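Local structure of muramoyltetrapeptide carboxypeptidase (Oxalobacter formigenes OXCC13, 6UUK) at residues G81-D89 with Q107-V117; H190-T200 with K318-G326. The protein probably acts as a serine-type LD-carboxypeptidase that removes the terminal residue from muramoyl tetrapeptides of bacterial cell-wall peptidoglycan. All coordinates share one frame; numbering follows the deposited sequence.

From the N terminus the chain lays down strand 55-59, then strand 83-86 beside it at one border of a six-stranded sheet. Contact 1 closes a short loop here, bringing 81-89 against 107-117 across 17 intervening residues. Contact 2 opens later: helix 185-196 waits through more than a hundred residues, much of the second sheet among them, until 318-326 returns to it. The two loops are in series, neither crossing nor nesting. The contacts involve the two outermost strands of the first sheet, 83-86 and 323-325, and the contact centres are about 20 Å apart. They appear to touch, the poorly ordered Tyr82 packing against Asp192. Contact 1 is local to the N-terminal domain; contact 2 ties the two sheets together.

Contact 1: G81-D89 with Q107-V117; sequences GYEVFNYVD and QIMEAATNPDV
Tyr87 lays its ring on Ala111, while Phe85, two residues earlier in strand 83-86, points the same way and reaches Asp116 and Val117. They belong to a beta-alpha-beta crossover, in which helix 101-111 carries the chain from strand 83-86 past strand 55-59 to strand 119-122. Ala111 CB makes a CH-pi contact over one face of the Tyr87 ring, 3.8 Å from the ring centroid and displaced toward the rim. Alanine suits this place because its single methyl lets the ring settle close to the helix backbone, with Tyr87 CZ 3.6 Å from Ala111 CA. At the ring edge Glu110 OE1 lies 3.2 Å from Tyr87 CE1, the carboxylate turned 52° from the ring, while Glu110 OE2 forms a salt bridge with Arg106. Tyr87 OH passes 3.5 Å from Asn114 CB. With CG anti to the carbonyl carbon (chi1 -76°), the Tyr87 ring projects to the helix. Gln107 only packs beside Tyr87 O, its NE2 bonding instead to Glu103 OE2.

Phe85 packs on the turn from Asn114 to Val117. Its CZ rests 3.5 Å from Asp116 CB, its CE2 lies beside Asp116 O, and its CD2 is 3.7 Å from Val117 CG2. Asn114 OD1 stands loosely over one ring face and accepts a weak bond from Asp116 N, which helps position the amide. No hydrogen bond crosses between the segments; packing joins them.

A second shell positions both sides. Type I turns at Ala111-Asn114 and Asn114-Val117 set the chain path to Val117, and Lys146 NZ bonds to Asn114 O and Val117 O. Backbone bonds from Phe85 to Ile56 and Ile58 fix the strand. Ending the strand, Asn86 forms an Asx turn: Val88 N donates to Asn86 OD1 at 3.2 Å, from 66° out of the carbonyl plane.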
loop_
_atom_site.group_PDB
_atom_site.type_symbol
_atom_site.label_atom_id
_atom_site.label_comp_id
_atom_site.label_asym_id
_atom_site.label_seq_id
_atom_site.Cartn_x
_atom_site.Cartn_y
_atom_site.Cartn_z
ATOM N N GLY B 81 13.508 25.727 -25.670
ATOM C CA GLY B 81 14.821 25.487 -26.236
ATOM C C GLY B 81 15.420 24.136 -25.904
ATOM O O GLY B 81 16.458 24.060 -25.240
ATOM N N TYR B 82 14.784 23.060 -26.365
ATOM C CA TYR B 82 15.296 21.717 -26.133
ATOM C C TYR B 82 14.991 20.842 -27.340
ATOM O O TYR B 82 13.988 21.038 -28.031
ATOM C CB TYR B 82 14.703 21.096 -24.861
ATOM C CG TYR B 82 15.015 21.868 -23.598
ATOM C CD1 TYR B 82 16.276 21.809 -23.018
ATOM C CD2 TYR B 82 14.049 22.654 -22.984
ATOM C CE1 TYR B 82 16.567 22.514 -21.864
ATOM C CE2 TYR B 82 14.330 23.361 -21.829
ATOM C CZ TYR B 82 15.590 23.288 -21.274
ATOM O OH TYR B 82 15.875 23.989 -20.125
ATOM N N GLU B 83 15.870 19.874 -27.584
ATOM C CA GLU B 83 15.715 18.934 -28.685
ATOM C C GLU B 83 14.953 17.711 -28.188
ATOM O O GLU B 83 15.436 16.989 -27.310
ATOM C CB GLU B 83 17.079 18.537 -29.247
ATOM C CG GLU B 83 17.019 17.671 -30.492
ATOM C CD GLU B 83 18.396 17.292 -30.999
ATOM O OE1 GLU B 83 19.392 17.615 -30.316
ATOM O OE2 GLU B 83 18.487 16.673 -32.081
ATOM N N VAL B 84 13.770 17.477 -28.753
ATOM C CA VAL B 84 12.856 16.443 -28.281
ATOM C C VAL B 84 13.056 15.172 -29.095
ATOM O O VAL B 84 13.171 15.217 -30.327
ATOM C CB VAL B 84 11.393 16.922 -28.363
ATOM C CG1 VAL B 84 10.460 15.900 -27.731
ATOM C CG2 VAL B 84 11.243 18.281 -27.694
ATOM N N PHE B 85 13.095 14.035 -28.404
ATOM C CA PHE B 85 13.163 12.712 -29.024
ATOM C C PHE B 85 11.993 11.895 -28.485
ATOM O O PHE B 85 12.050 11.382 -27.363
ATOM C CB PHE B 85 14.498 12.031 -28.733
ATOM C CG PHE B 85 15.678 12.711 -29.362
ATOM C CD1 PHE B 85 16.115 12.340 -30.621
ATOM C CD2 PHE B 85 16.352 13.720 -28.694
ATOM C CE1 PHE B 85 17.201 12.961 -31.205
ATOM C CE2 PHE B 85 17.438 14.345 -29.271
ATOM C CZ PHE B 85 17.864 13.966 -30.529
ATOM N N ASN B 86 10.934 11.773 -29.281
ATOM C CA ASN B 86 9.711 11.103 -28.850
ATOM C C ASN B 86 9.805 9.619 -29.185
ATOM O O ASN B 86 9.749 9.233 -30.357
ATOM C CB ASN B 86 8.489 11.738 -29.509
ATOM C CG ASN B 86 7.183 11.178 -28.977
ATOM O OD1 ASN B 86 7.113 10.713 -27.840
ATOM N ND2 ASN B 86 6.143 11.219 -29.800
ATOM N N TYR B 87 9.947 8.787 -28.154
ATOM C CA TYR B 87 9.933 7.339 -28.314
ATOM C C TYR B 87 8.548 6.735 -28.124
ATOM O O TYR B 87 8.380 5.529 -28.340
ATOM C CB TYR B 87 10.908 6.685 -27.330
ATOM C CG TYR B 87 12.363 6.812 -27.721
ATOM C CD1 TYR B 87 13.028 5.762 -28.342
ATOM C CD2 TYR B 87 13.072 7.979 -27.468
ATOM C CE1 TYR B 87 14.357 5.872 -28.700
ATOM C CE2 TYR B 87 14.403 8.097 -27.824
ATOM C CZ TYR B 87 15.040 7.041 -28.440
ATOM O OH TYR B 87 16.365 7.151 -28.795
ATOM N N VAL B 88 7.559 7.536 -27.728
ATOM C CA VAL B 88 6.213 7.023 -27.505
ATOM C C VAL B 88 5.557 6.721 -28.845
ATOM O O VAL B 88 5.624 7.525 -29.784
ATOM C CB VAL B 88 5.385 8.024 -26.689
ATOM C CG1 VAL B 88 4.042 7.419 -26.309
ATOM C CG2 VAL B 88 6.152 8.462 -25.451
ATOM N N ASP B 89 4.922 5.559 -28.941
ATOM C CA ASP B 89 4.270 5.141 -30.176
ATOM C C ASP B 89 2.776 5.450 -30.126
ATOM O O ASP B 89 1.969 4.597 -29.752
ATOM C CB ASP B 89 4.499 3.649 -30.424
ATOM C CG ASP B 89 4.326 3.263 -31.881
ATOM O OD1 ASP B 89 3.564 3.946 -32.597
ATOM O OD2 ASP B 89 4.955 2.274 -32.311
ATOM N N GLN B 107 11.578 0.495 -25.033
ATOM C CA GLN B 107 11.648 1.930 -25.276
ATOM C C GLN B 107 12.488 2.656 -24.235
ATOM O O GLN B 107 12.981 3.755 -24.511
ATOM C CB GLN B 107 10.239 2.526 -25.319
ATOM C CG GLN B 107 9.387 2.022 -26.474
ATOM C CD GLN B 107 7.952 2.507 -26.400
ATOM O OE1 GLN B 107 7.606 3.333 -25.554
ATOM N NE2 GLN B 107 7.108 1.993 -27.287
ATOM N N ILE B 108 12.663 2.073 -23.048
ATOM C CA ILE B 108 13.513 2.695 -22.039
ATOM C C ILE B 108 14.979 2.363 -22.293
ATOM O O ILE B 108 15.863 3.200 -22.077
ATOM C CB ILE B 108 13.069 2.268 -20.628
ATOM C CG1 ILE B 108 11.570 2.503 -20.445
ATOM C CG2 ILE B 108 13.844 3.036 -19.570
ATOM C CD1 ILE B 108 11.045 2.082 -19.090
HETATM N N MSE B 109 15.258 1.149 -22.755
HETATM C CA MSE B 109 16.625 0.739 -23.056
HETATM C C MSE B 109 17.147 1.445 -24.303
HETATM O O MSE B 109 18.349 1.666 -24.443
HETATM C CB MSE B 109 16.706 -0.777 -23.244
HETATM C CG MSE B 109 16.254 -1.596 -22.043
HETATM SE SE MSE B 109 17.223 -1.175 -20.403
HETATM C CE MSE B 109 15.917 0.014 -19.587
ATOM N N GLU B 110 16.233 1.795 -25.210
ATOM C CA GLU B 110 16.637 2.425 -26.461
ATOM C C GLU B 110 16.947 3.905 -26.271
ATOM O O GLU B 110 17.921 4.415 -26.836
ATOM C CB GLU B 110 15.548 2.236 -27.518
ATOM C CG GLU B 110 16.045 2.365 -28.949
ATOM C CD GLU B 110 14.942 2.160 -29.970
ATOM O OE1 GLU B 110 14.115 3.078 -30.148
ATOM O OE2 GLU B 110 14.897 1.076 -30.588
ATOM N N ALA B 111 16.131 4.609 -25.482
ATOM C CA ALA B 111 16.377 6.028 -25.247
ATOM C C ALA B 111 17.626 6.250 -24.404
ATOM O O ALA B 111 18.300 7.276 -24.557
ATOM C CB ALA B 111 15.163 6.670 -24.577
ATOM N N ALA B 112 17.950 5.310 -23.515
ATOM C CA ALA B 112 19.147 5.429 -22.692
ATOM C C ALA B 112 20.427 5.170 -23.473
ATOM O O ALA B 112 21.516 5.338 -22.914
ATOM C CB ALA B 112 19.064 4.473 -21.502
ATOM N N THR B 113 20.327 4.766 -24.738
ATOM C CA THR B 113 21.491 4.500 -25.571
ATOM C C THR B 113 21.688 5.537 -26.667
ATOM O O THR B 113 22.634 5.416 -27.452
ATOM C CB THR B 113 21.387 3.106 -26.200
ATOM O OG1 THR B 113 20.128 2.975 -26.874
ATOM C CG2 THR B 113 21.502 2.029 -25.133
ATOM N N ASN B 114 20.830 6.545 -26.745
ATOM C CA ASN B 114 20.959 7.567 -27.776
ATOM C C ASN B 114 21.945 8.636 -27.319
ATOM O O ASN B 114 21.729 9.250 -26.267
ATOM C CB ASN B 114 19.604 8.191 -28.085
ATOM C CG ASN B 114 19.626 9.043 -29.337
ATOM O OD1 ASN B 114 19.943 10.231 -29.289
ATOM N ND2 ASN B 114 19.289 8.438 -30.470
ATOM N N PRO B 115 23.028 8.883 -28.060
ATOM C CA PRO B 115 24.017 9.876 -27.606
ATOM C C PRO B 115 23.492 11.301 -27.588
ATOM O O PRO B 115 24.055 12.138 -26.872
ATOM C CB PRO B 115 25.162 9.723 -28.618
ATOM C CG PRO B 115 24.949 8.380 -29.251
ATOM C CD PRO B 115 23.467 8.180 -29.275
ATOM N N ASP B 116 22.444 11.607 -28.348
ATOM C CA ASP B 116 21.886 12.951 -28.397
ATOM C C ASP B 116 20.871 13.214 -27.292
ATOM O O ASP B 116 20.314 14.316 -27.233
ATOM C CB ASP B 116 21.235 13.198 -29.762
ATOM C CG ASP B 116 22.191 12.967 -30.915
ATOM O OD1 ASP B 116 23.389 13.286 -30.769
ATOM O OD2 ASP B 116 21.745 12.461 -31.967
ATOM N N VAL B 117 20.621 12.242 -26.421
ATOM C CA VAL B 117 19.651 12.372 -25.340
ATOM C C VAL B 117 20.400 12.562 -24.030
ATOM O O VAL B 117 21.370 11.846 -23.750
ATOM C CB VAL B 117 18.725 11.145 -25.273
ATOM C CG1 VAL B 117 17.921 11.150 -23.983
ATOM C CG2 VAL B 117 17.800 11.112 -26.481
#

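Contact 2: H190-T200 with K318-G326; sequences HFDETMTSPET and KDKVTLPVG
The imidazole of His190 receives Val321 CG1 over one face, a CH-pi contact with the methyl 4.1 Å from the ring centroid and 23° off the normal. The methyl sits toward the rim, nearest ND1, the side chains lying side by side; the His190 ring also meets that of Phe186. Phe191 is approached differently. Thr322 OG1 comes to the edge of its ring, in plane, 3.6 Å from Phe191 CD1, while Met195 CG, from the following turn of the helix, lies over one face.

Thr322 lies against the helix residues Phe191, Thr194 and Met195. A beta-branched threonine suits the place because its two branches reach different neighbours: OG1, anti to the carbonyl carbon (chi1 -64°), comes within 3.4 Å of Phe191 CA, and CG2 meets the selenomethionine methyl, Met195 CE, at 3.8 Å.

Thr194 also uses both branches. Its OG1 donates to His190 O at 2.8 Å, approaching nearly end-on to the carbonyl, with a C=O...OG1 angle of 166°; Thr194 N is a second donor to this carbonyl beside the buried Thr322. Its CG2 packs 3.9 Å from Pro324 CG, whose rigid ring offers a compact apolar surface. Replacing Thr194 with alanine would remove both branches, which would probably deprive His190 O of its hydroxyl donor and open a gap beside the proline.

Thr187 OG1 bonds to Lys318 O and Lys320 N, and the side chain of Lys320 comes about 5 Å from that of His316, a predicted charge-relay residue. Helix 185-196 packs on Val321 and Thr322, which lead into edge strand 323-325. Phe169 of the antiparallel strand 168-170 touches Thr194, Met195 and Pro324. Thr200, opening strand 200-205 of the second sheet, faces Pro324, and both touch Ile342 of strand 337-343.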
loop_
_atom_site.group_PDB
_atom_site.type_symbol
_atom_site.label_atom_id
_atom_site.label_comp_id
_atom_site.label_asym_id
_atom_site.label_seq_id
_atom_site.Cartn_x
_atom_site.Cartn_y
_atom_site.Cartn_z
ATOM N N HIS B 190 11.938 25.920 -12.058
ATOM C CA HIS B 190 12.668 25.077 -11.117
ATOM C C HIS B 190 13.192 23.815 -11.789
ATOM O O HIS B 190 14.232 23.284 -11.383
ATOM C CB HIS B 190 11.780 24.712 -9.928
ATOM C CG HIS B 190 11.797 25.724 -8.825
ATOM N ND1 HIS B 190 12.623 25.615 -7.727
ATOM C CD2 HIS B 190 11.087 26.863 -8.649
ATOM C CE1 HIS B 190 12.422 26.643 -6.923
ATOM N NE2 HIS B 190 11.495 27.416 -7.459
ATOM N N PHE B 191 12.493 23.323 -12.813
ATOM C CA PHE B 191 12.957 22.138 -13.529
ATOM C C PHE B 191 14.175 22.459 -14.386
ATOM O O PHE B 191 15.185 21.748 -14.336
ATOM C CB PHE B 191 11.827 21.565 -14.385
ATOM C CG PHE B 191 12.275 20.508 -15.352
ATOM C CD1 PHE B 191 12.606 19.238 -14.910
ATOM C CD2 PHE B 191 12.359 20.782 -16.707
ATOM C CE1 PHE B 191 13.018 18.264 -15.800
ATOM C CE2 PHE B 191 12.769 19.814 -17.602
ATOM C CZ PHE B 191 13.100 18.552 -17.148
ATOM N N ASP B 192 14.099 23.533 -15.178
ATOM C CA ASP B 192 15.227 23.913 -16.020
ATOM C C ASP B 192 16.442 24.305 -15.190
ATOM O O ASP B 192 17.582 24.121 -15.632
ATOM C CB ASP B 192 14.831 25.064 -16.946
ATOM C CG ASP B 192 13.734 24.679 -17.920
ATOM O OD1 ASP B 192 13.344 23.493 -17.943
ATOM O OD2 ASP B 192 13.261 25.564 -18.663
ATOM N N GLU B 193 16.221 24.844 -13.988
ATOM C CA GLU B 193 17.341 25.265 -13.153
ATOM C C GLU B 193 18.106 24.066 -12.609
ATOM O O GLU B 193 19.342 24.058 -12.616
ATOM C CB GLU B 193 16.838 26.149 -12.013
ATOM C CG GLU B 193 17.941 26.790 -11.186
ATOM C CD GLU B 193 17.398 27.713 -10.113
ATOM O OE1 GLU B 193 16.180 27.664 -9.843
ATOM O OE2 GLU B 193 18.190 28.492 -9.542
ATOM N N THR B 194 17.391 23.042 -12.137
ATOM C CA THR B 194 18.058 21.868 -11.582
ATOM C C THR B 194 18.855 21.120 -12.644
ATOM O O THR B 194 19.891 20.521 -12.333
ATOM C CB THR B 194 17.031 20.938 -10.934
ATOM O OG1 THR B 194 16.181 21.697 -10.064
ATOM C CG2 THR B 194 17.724 19.852 -10.123
HETATM N N MSE B 195 18.402 21.149 -13.894
HETATM C CA MSE B 195 19.103 20.473 -14.977
HETATM C C MSE B 195 20.389 21.201 -15.357
HETATM O O MSE B 195 21.350 20.581 -15.813
HETATM C CB MSE B 195 18.203 20.349 -16.209
HETATM C CG MSE B 195 16.881 19.632 -15.974
HETATM SE SE MSE B 195 17.075 17.805 -15.323
HETATM C CE MSE B 195 16.768 18.127 -13.426
ATOM N N THR B 196 20.406 22.521 -15.164
ATOM C CA THR B 196 21.511 23.355 -15.613
ATOM C C THR B 196 22.337 23.953 -14.481
ATOM O O THR B 196 23.377 24.561 -14.757
ATOM C CB THR B 196 20.989 24.493 -16.503
ATOM O OG1 THR B 196 20.081 25.312 -15.754
ATOM C CG2 THR B 196 20.269 23.932 -17.722
ATOM N N SER B 197 21.914 23.805 -13.227
ATOM C CA SER B 197 22.680 24.348 -12.119
ATOM C C SER B 197 23.143 23.233 -11.189
ATOM O O SER B 197 22.391 22.287 -10.933
ATOM C CB SER B 197 21.858 25.371 -11.319
ATOM O OG SER B 197 22.615 25.908 -10.248
ATOM N N PRO B 198 24.374 23.312 -10.675
ATOM C CA PRO B 198 24.871 22.241 -9.796
ATOM C C PRO B 198 24.230 22.228 -8.420
ATOM O O PRO B 198 24.344 21.217 -7.717
ATOM C CB PRO B 198 26.377 22.531 -9.700
ATOM C CG PRO B 198 26.672 23.500 -10.813
ATOM C CD PRO B 198 25.422 24.294 -10.992
ATOM N N GLU B 199 23.569 23.309 -8.008
ATOM C CA GLU B 199 22.977 23.405 -6.682
ATOM C C GLU B 199 21.567 23.966 -6.781
ATOM O O GLU B 199 21.292 24.837 -7.614
ATOM C CB GLU B 199 23.824 24.290 -5.756
ATOM C CG GLU B 199 25.215 23.747 -5.474
ATOM C CD GLU B 199 26.050 24.692 -4.634
ATOM O OE1 GLU B 199 25.646 25.863 -4.475
ATOM O OE2 GLU B 199 27.109 24.264 -4.129
ATOM N N THR B 200 20.676 23.461 -5.929
ATOM C CA THR B 200 19.298 23.930 -5.862
ATOM C C THR B 200 18.911 24.116 -4.404
ATOM O O THR B 200 19.146 23.228 -3.580
ATOM C CB THR B 200 18.333 22.949 -6.541
ATOM O OG1 THR B 200 18.548 21.629 -6.027
ATOM C CG2 THR B 200 18.540 22.947 -8.048
ATOM N N LYS B 318 0.088 22.022 -9.061
ATOM C CA LYS B 318 0.530 22.819 -10.200
ATOM C C LYS B 318 1.962 23.301 -10.005
ATOM O O LYS B 318 2.799 23.178 -10.906
ATOM C CB LYS B 318 -0.413 24.003 -10.412
ATOM C CG LYS B 318 0.143 25.067 -11.343
ATOM C CD LYS B 318 -0.815 26.235 -11.491
ATOM C CE LYS B 318 -0.197 27.344 -12.324
ATOM N NZ LYS B 318 -1.138 28.479 -12.512
ATOM N N ASP B 319 2.261 23.851 -8.831
ATOM C CA ASP B 319 3.604 24.314 -8.509
ATOM C C ASP B 319 4.354 23.214 -7.767
ATOM O O ASP B 319 3.962 22.823 -6.663
ATOM C CB ASP B 319 3.553 25.589 -7.670
ATOM C CG ASP B 319 3.230 26.815 -8.496
ATOM O OD1 ASP B 319 2.631 26.664 -9.582
ATOM O OD2 ASP B 319 3.590 27.930 -8.066
ATOM N N LYS B 320 5.427 22.717 -8.377
ATOM C CA LYS B 320 6.260 21.691 -7.770
ATOM C C LYS B 320 7.715 21.969 -8.110
ATOM O O LYS B 320 8.027 22.670 -9.075
ATOM C CB LYS B 320 5.864 20.284 -8.241
ATOM C CG LYS B 320 6.232 19.990 -9.686
ATOM C CD LYS B 320 5.720 18.628 -10.123
ATOM C CE LYS B 320 4.202 18.593 -10.132
ATOM N NZ LYS B 320 3.675 17.260 -10.530
ATOM N N VAL B 321 8.609 21.410 -7.301
ATOM C CA VAL B 321 10.042 21.560 -7.499
ATOM C C VAL B 321 10.612 20.241 -8.004
ATOM O O VAL B 321 9.977 19.184 -7.930
ATOM C CB VAL B 321 10.761 22.010 -6.211
ATOM C CG1 VAL B 321 10.284 23.390 -5.789
ATOM C CG2 VAL B 321 10.535 20.999 -5.097
ATOM N N THR B 322 11.832 20.314 -8.527
ATOM C CA THR B 322 12.558 19.143 -9.005
ATOM C C THR B 322 13.578 18.751 -7.942
ATOM O O THR B 322 14.532 19.491 -7.683
ATOM C CB THR B 322 13.236 19.425 -10.344
ATOM O OG1 THR B 322 12.238 19.677 -11.340
ATOM C CG2 THR B 322 14.082 18.234 -10.771
ATOM N N LEU B 323 13.374 17.589 -7.326
ATOM C CA LEU B 323 14.221 17.126 -6.236
ATOM C C LEU B 323 15.146 16.027 -6.734
ATOM O O LEU B 323 14.667 14.956 -7.135
ATOM C CB LEU B 323 13.371 16.619 -5.072
ATOM C CG LEU B 323 12.460 17.655 -4.414
ATOM C CD1 LEU B 323 11.631 17.028 -3.304
ATOM C CD2 LEU B 323 13.277 18.823 -3.881
ATOM N N PRO B 324 16.463 16.245 -6.732
ATOM C CA PRO B 324 17.390 15.183 -7.149
ATOM C C PRO B 324 17.410 14.017 -6.174
ATOM O O PRO B 324 18.015 14.108 -5.101
ATOM C CB PRO B 324 18.749 15.897 -7.193
ATOM C CG PRO B 324 18.422 17.358 -7.268
ATOM C CD PRO B 324 17.156 17.520 -6.492
ATOM N N VAL B 325 16.751 12.918 -6.536
ATOM C CA VAL B 325 16.755 11.726 -5.695
ATOM C C VAL B 325 18.141 11.097 -5.742
ATOM O O VAL B 325 18.620 10.693 -6.809
ATOM C CB VAL B 325 15.677 10.733 -6.142
ATOM C CG1 VAL B 325 15.814 9.428 -5.376
ATOM C CG2 VAL B 325 14.294 11.331 -5.940
ATOM N N GLY B 326 18.789 11.008 -4.584
ATOM C CA GLY B 326 20.141 10.503 -4.487
ATOM C C GLY B 326 21.197 11.563 -4.266
ATOM O O GLY B 326 22.369 11.216 -4.074
#